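PDB 6NAL: thiol-activated cytolysin from Desulfobulbus propionicus, which probably acts as a pore-forming toxin of the cholesterol-dependent cytolysin family, assembling on target membranes and perforating them. Local coordinates for residues 368-382 with 404-418. Sequence-based numbering, arbitrary orientation.
Sequences IRLEHSGWYVARFTV and NGKDRTAPFSTTIPL
Phe380 and Phe412 run past one another with their ring planes inclined at 46°, an oblique pair, with CE1 of Phe380 4.0 Å from CD2 of Phe412. Aromatic rings suit a place where two sheets face each other, Phe380 buried and Phe412 nearer the margin: Leu370 CB lies over a face of the Phe380 ring, and the aliphatic CG of Arg408 over a face of Phe412. Farther along, branched residues fill the interior; Ile416 CD1 meets Leu370 CD1 at 4.0 Å and points tip to tip at Val382 CG2, while Ile368 CD1 touches Leu418 CD1. At the end of strand 349-372, His372 holds CG anti to its backbone N (chi1 172°), which carries the ring between Ala378 CB on one face and Ala410 O on the other; its NE2 donates in the ring plane to Tyr376 O at 2.9 Å, tying down the loop. The Asn404 amide bonds both N and O of Val382, much as a neighbouring strand residue would, though each donor lies above the carbonyl plane. Arg379 makes a salt bridge to Glu430 through NE and a cation-pi contact with Trp440. The contact thus joins two sheets of the C-terminal beta sandwich: strand 412-418 runs antiparallel to 368-372, which is flanked by strand 454-462, while 378-389 pairs with 394-408 and 422-432.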
# COMPACT_ATOMS: atom_id res chain seq x y z
N ILE A 368 15.00 14.63 -15.60
CA ILE A 368 14.37 15.00 -16.87
C ILE A 368 15.37 15.82 -17.68
O ILE A 368 15.78 16.90 -17.26
CB ILE A 368 13.06 15.78 -16.67
CG1 ILE A 368 12.01 14.94 -15.96
CG2 ILE A 368 12.51 16.27 -18.03
CD1 ILE A 368 10.95 15.76 -15.32
N ARG A 369 15.77 15.29 -18.84
CA ARG A 369 16.63 16.01 -19.78
C ARG A 369 15.77 16.59 -20.90
O ARG A 369 15.01 15.86 -21.54
CB ARG A 369 17.71 15.10 -20.39
CG ARG A 369 18.81 14.64 -19.45
CD ARG A 369 20.14 14.50 -20.18
NE ARG A 369 21.08 13.61 -19.49
CZ ARG A 369 22.36 13.48 -19.81
NH1 ARG A 369 22.87 14.19 -20.82
NH2 ARG A 369 23.15 12.65 -19.14
N LEU A 370 15.89 17.88 -21.13
CA LEU A 370 15.20 18.56 -22.24
C LEU A 370 16.22 18.93 -23.31
O LEU A 370 17.30 19.39 -22.98
CB LEU A 370 14.51 19.82 -21.75
CG LEU A 370 13.63 19.52 -20.53
CD1 LEU A 370 13.11 20.88 -20.07
CD2 LEU A 370 12.46 18.56 -20.80
N GLU A 371 15.91 18.66 -24.58
CA GLU A 371 16.81 18.97 -25.67
C GLU A 371 16.00 19.53 -26.82
O GLU A 371 14.95 19.00 -27.20
CB GLU A 371 17.61 17.75 -26.12
CG GLU A 371 17.97 16.85 -24.91
CD GLU A 371 18.99 15.74 -25.20
OE1 GLU A 371 18.60 14.71 -25.80
OE2 GLU A 371 20.17 15.88 -24.79
N HIS A 372 16.47 20.65 -27.30
CA HIS A 372 15.87 21.37 -28.40
C HIS A 372 16.94 21.52 -29.46
O HIS A 372 18.00 22.11 -29.21
CB HIS A 372 15.38 22.72 -27.91
CG HIS A 372 14.91 23.64 -28.98
ND1 HIS A 372 14.39 23.20 -30.17
CD2 HIS A 372 14.84 25.00 -29.00
CE1 HIS A 372 14.01 24.25 -30.88
NE2 HIS A 372 14.26 25.35 -30.20
N SER A 373 16.69 20.98 -30.63
CA SER A 373 17.57 21.19 -31.77
C SER A 373 16.81 21.73 -32.96
O SER A 373 17.38 21.83 -34.05
CB SER A 373 18.25 19.88 -32.18
OG SER A 373 17.23 19.03 -32.69
N GLY A 374 15.54 22.10 -32.80
CA GLY A 374 14.75 22.54 -33.93
C GLY A 374 15.05 23.97 -34.36
O GLY A 374 15.65 24.76 -33.64
N TRP A 375 14.67 24.27 -35.60
CA TRP A 375 14.94 25.56 -36.25
C TRP A 375 13.77 26.53 -35.99
O TRP A 375 13.09 27.03 -36.87
CB TRP A 375 15.19 25.34 -37.75
CG TRP A 375 16.53 24.77 -38.00
CD1 TRP A 375 17.51 24.46 -37.05
CD2 TRP A 375 17.07 24.37 -39.32
NE1 TRP A 375 18.59 23.88 -37.76
CE2 TRP A 375 18.29 23.74 -39.10
CE3 TRP A 375 16.61 24.47 -40.67
CZ2 TRP A 375 19.13 23.37 -40.18
CZ3 TRP A 375 17.41 24.03 -41.69
CH2 TRP A 375 18.66 23.55 -41.45
N TYR A 376 13.47 26.75 -34.72
CA TYR A 376 12.33 27.56 -34.31
C TYR A 376 12.52 27.88 -32.83
O TYR A 376 13.41 27.35 -32.19
CB TYR A 376 10.98 26.88 -34.58
CG TYR A 376 10.86 25.46 -34.03
CD1 TYR A 376 10.66 25.24 -32.67
CD2 TYR A 376 10.95 24.35 -34.87
CE1 TYR A 376 10.57 23.94 -32.17
CE2 TYR A 376 10.86 23.05 -34.38
CZ TYR A 376 10.66 22.84 -33.03
OH TYR A 376 10.54 21.55 -32.51
N VAL A 377 11.72 28.79 -32.30
CA VAL A 377 11.76 29.13 -30.88
C VAL A 377 10.80 28.20 -30.17
O VAL A 377 9.67 27.97 -30.63
CB VAL A 377 11.37 30.60 -30.65
CG1 VAL A 377 11.19 30.87 -29.15
CG2 VAL A 377 12.43 31.56 -31.24
N ALA A 378 11.23 27.64 -29.07
CA ALA A 378 10.42 26.65 -28.39
C ALA A 378 10.33 27.00 -26.91
O ALA A 378 11.22 27.64 -26.35
CB ALA A 378 11.00 25.26 -28.56
N ARG A 379 9.26 26.60 -26.29
CA ARG A 379 9.22 26.67 -24.84
C ARG A 379 8.75 25.34 -24.29
O ARG A 379 7.97 24.62 -24.92
CB ARG A 379 8.33 27.79 -24.35
CG ARG A 379 6.97 27.71 -24.87
CD ARG A 379 6.24 29.00 -24.61
NE ARG A 379 4.83 28.76 -24.87
CZ ARG A 379 3.96 29.72 -25.12
NH1 ARG A 379 4.38 30.99 -25.09
NH2 ARG A 379 2.70 29.42 -25.38
N PHE A 380 9.30 25.06 -23.11
CA PHE A 380 9.08 23.86 -22.32
C PHE A 380 8.33 24.22 -21.03
O PHE A 380 8.65 25.21 -20.38
CB PHE A 380 10.43 23.21 -21.91
CG PHE A 380 11.22 22.61 -23.04
CD1 PHE A 380 12.11 23.38 -23.73
CD2 PHE A 380 11.13 21.27 -23.35
CE1 PHE A 380 12.85 22.87 -24.77
CE2 PHE A 380 11.89 20.75 -24.40
CZ PHE A 380 12.76 21.57 -25.09
N THR A 381 7.35 23.40 -20.65
CA THR A 381 6.69 23.51 -19.34
C THR A 381 6.75 22.16 -18.64
O THR A 381 6.31 21.14 -19.19
CB THR A 381 5.24 23.95 -19.51
OG1 THR A 381 5.23 25.11 -20.35
CG2 THR A 381 4.60 24.32 -18.18
N VAL A 382 7.32 22.14 -17.44
CA VAL A 382 7.45 20.92 -16.66
C VAL A 382 6.93 21.18 -15.25
O VAL A 382 7.32 22.16 -14.61
CB VAL A 382 8.90 20.42 -16.62
CG1 VAL A 382 8.93 19.14 -15.79
CG2 VAL A 382 9.40 20.18 -18.01
N ASN A 404 9.89 27.23 -16.85
CA ASN A 404 8.65 27.03 -17.56
C ASN A 404 8.27 28.27 -18.34
O ASN A 404 8.46 29.39 -17.86
CB ASN A 404 7.54 26.67 -16.58
CG ASN A 404 7.63 25.23 -16.14
OD1 ASN A 404 8.51 24.48 -16.59
ND2 ASN A 404 6.77 24.84 -15.25
N GLY A 405 7.76 28.06 -19.55
CA GLY A 405 7.30 29.12 -20.41
C GLY A 405 8.36 29.91 -21.14
O GLY A 405 8.03 30.60 -22.12
N LYS A 406 9.61 29.84 -20.71
CA LYS A 406 10.61 30.72 -21.31
C LYS A 406 10.98 30.25 -22.72
O LYS A 406 11.00 29.05 -23.02
CB LYS A 406 11.86 30.78 -20.43
CG LYS A 406 11.72 31.65 -19.13
CD LYS A 406 10.69 32.82 -19.22
CE LYS A 406 9.34 32.49 -18.53
NZ LYS A 406 8.27 33.55 -18.67
N ASP A 407 11.29 31.23 -23.58
CA ASP A 407 11.62 30.96 -24.98
C ASP A 407 13.01 30.38 -25.11
O ASP A 407 13.93 30.69 -24.35
CB ASP A 407 11.51 32.24 -25.79
CG ASP A 407 10.06 32.72 -25.96
OD1 ASP A 407 9.13 32.09 -25.38
OD2 ASP A 407 9.85 33.74 -26.67
N ARG A 408 13.17 29.49 -26.08
CA ARG A 408 14.36 28.67 -26.14
C ARG A 408 14.77 28.53 -27.59
O ARG A 408 13.91 28.30 -28.45
CB ARG A 408 14.08 27.29 -25.50
CG ARG A 408 14.85 27.01 -24.25
CD ARG A 408 14.15 27.39 -22.97
NE ARG A 408 15.19 27.61 -21.98
CZ ARG A 408 14.99 27.92 -20.70
NH1 ARG A 408 13.76 28.02 -20.19
NH2 ARG A 408 16.04 28.12 -19.92
N THR A 409 16.08 28.61 -27.83
CA THR A 409 16.60 28.63 -29.19
C THR A 409 17.69 27.58 -29.41
O THR A 409 18.26 27.05 -28.47
CB THR A 409 17.24 29.98 -29.59
OG1 THR A 409 18.43 30.19 -28.81
CG2 THR A 409 16.32 31.16 -29.42
N ALA A 410 18.00 27.34 -30.74
CA ALA A 410 19.30 26.88 -31.24
C ALA A 410 19.56 25.62 -30.45
O ALA A 410 18.57 24.95 -30.12
CB ALA A 410 20.40 27.91 -31.07
N PRO A 411 20.80 25.25 -30.12
CA PRO A 411 20.94 24.06 -29.26
C PRO A 411 20.73 24.47 -27.81
O PRO A 411 21.40 25.38 -27.30
CB PRO A 411 22.37 23.58 -29.53
CG PRO A 411 23.12 24.84 -29.82
CD PRO A 411 22.11 25.77 -30.53
N PHE A 412 19.75 23.83 -27.18
CA PHE A 412 19.43 24.01 -25.77
C PHE A 412 19.33 22.64 -25.15
O PHE A 412 18.80 21.72 -25.76
CB PHE A 412 18.13 24.72 -25.56
CG PHE A 412 17.65 24.67 -24.15
CD1 PHE A 412 18.34 25.37 -23.15
CD2 PHE A 412 16.54 23.92 -23.81
CE1 PHE A 412 17.93 25.33 -21.84
CE2 PHE A 412 16.10 23.89 -22.48
CZ PHE A 412 16.81 24.58 -21.49
N SER A 413 19.78 22.52 -23.91
CA SER A 413 19.89 21.24 -23.25
C SER A 413 20.09 21.44 -21.75
O SER A 413 21.06 22.08 -21.33
CB SER A 413 21.05 20.45 -23.85
OG SER A 413 21.26 19.24 -23.14
N THR A 414 19.19 20.91 -20.94
CA THR A 414 19.32 21.03 -19.49
C THR A 414 18.81 19.75 -18.83
O THR A 414 18.15 18.90 -19.45
CB THR A 414 18.60 22.30 -18.96
OG1 THR A 414 19.03 22.57 -17.62
CG2 THR A 414 17.07 22.22 -19.03
N THR A 415 19.22 19.59 -17.58
CA THR A 415 18.82 18.45 -16.78
C THR A 415 18.07 19.00 -15.58
O THR A 415 18.58 19.88 -14.87
CB THR A 415 20.03 17.62 -16.38
OG1 THR A 415 20.54 16.94 -17.53
CG2 THR A 415 19.65 16.56 -15.37
N ILE A 416 16.84 18.53 -15.38
CA ILE A 416 16.05 18.82 -14.17
C ILE A 416 16.17 17.67 -13.17
O ILE A 416 15.55 16.63 -13.38
CB ILE A 416 14.58 19.07 -14.54
CG1 ILE A 416 14.46 20.24 -15.51
CG2 ILE A 416 13.70 19.32 -13.29
CD1 ILE A 416 13.14 20.32 -16.12
N PRO A 417 16.96 17.74 -12.12
CA PRO A 417 17.03 16.61 -11.17
C PRO A 417 15.88 16.63 -10.16
O PRO A 417 15.53 17.66 -9.59
CB PRO A 417 18.39 16.81 -10.48
CG PRO A 417 18.50 18.36 -10.42
CD PRO A 417 17.73 18.91 -11.66
N LEU A 418 15.33 15.43 -9.92
CA LEU A 418 14.20 15.21 -9.03
C LEU A 418 14.53 14.14 -8.00
O LEU A 418 15.12 13.10 -8.32
CB LEU A 418 12.99 14.78 -9.85
CG LEU A 418 12.41 15.93 -10.71
CD1 LEU A 418 11.39 15.32 -11.65
CD2 LEU A 418 11.78 17.04 -9.87
O HOH W 1 16.59 27.28 -32.84
O HOH W 2 11.22 27.05 -21.51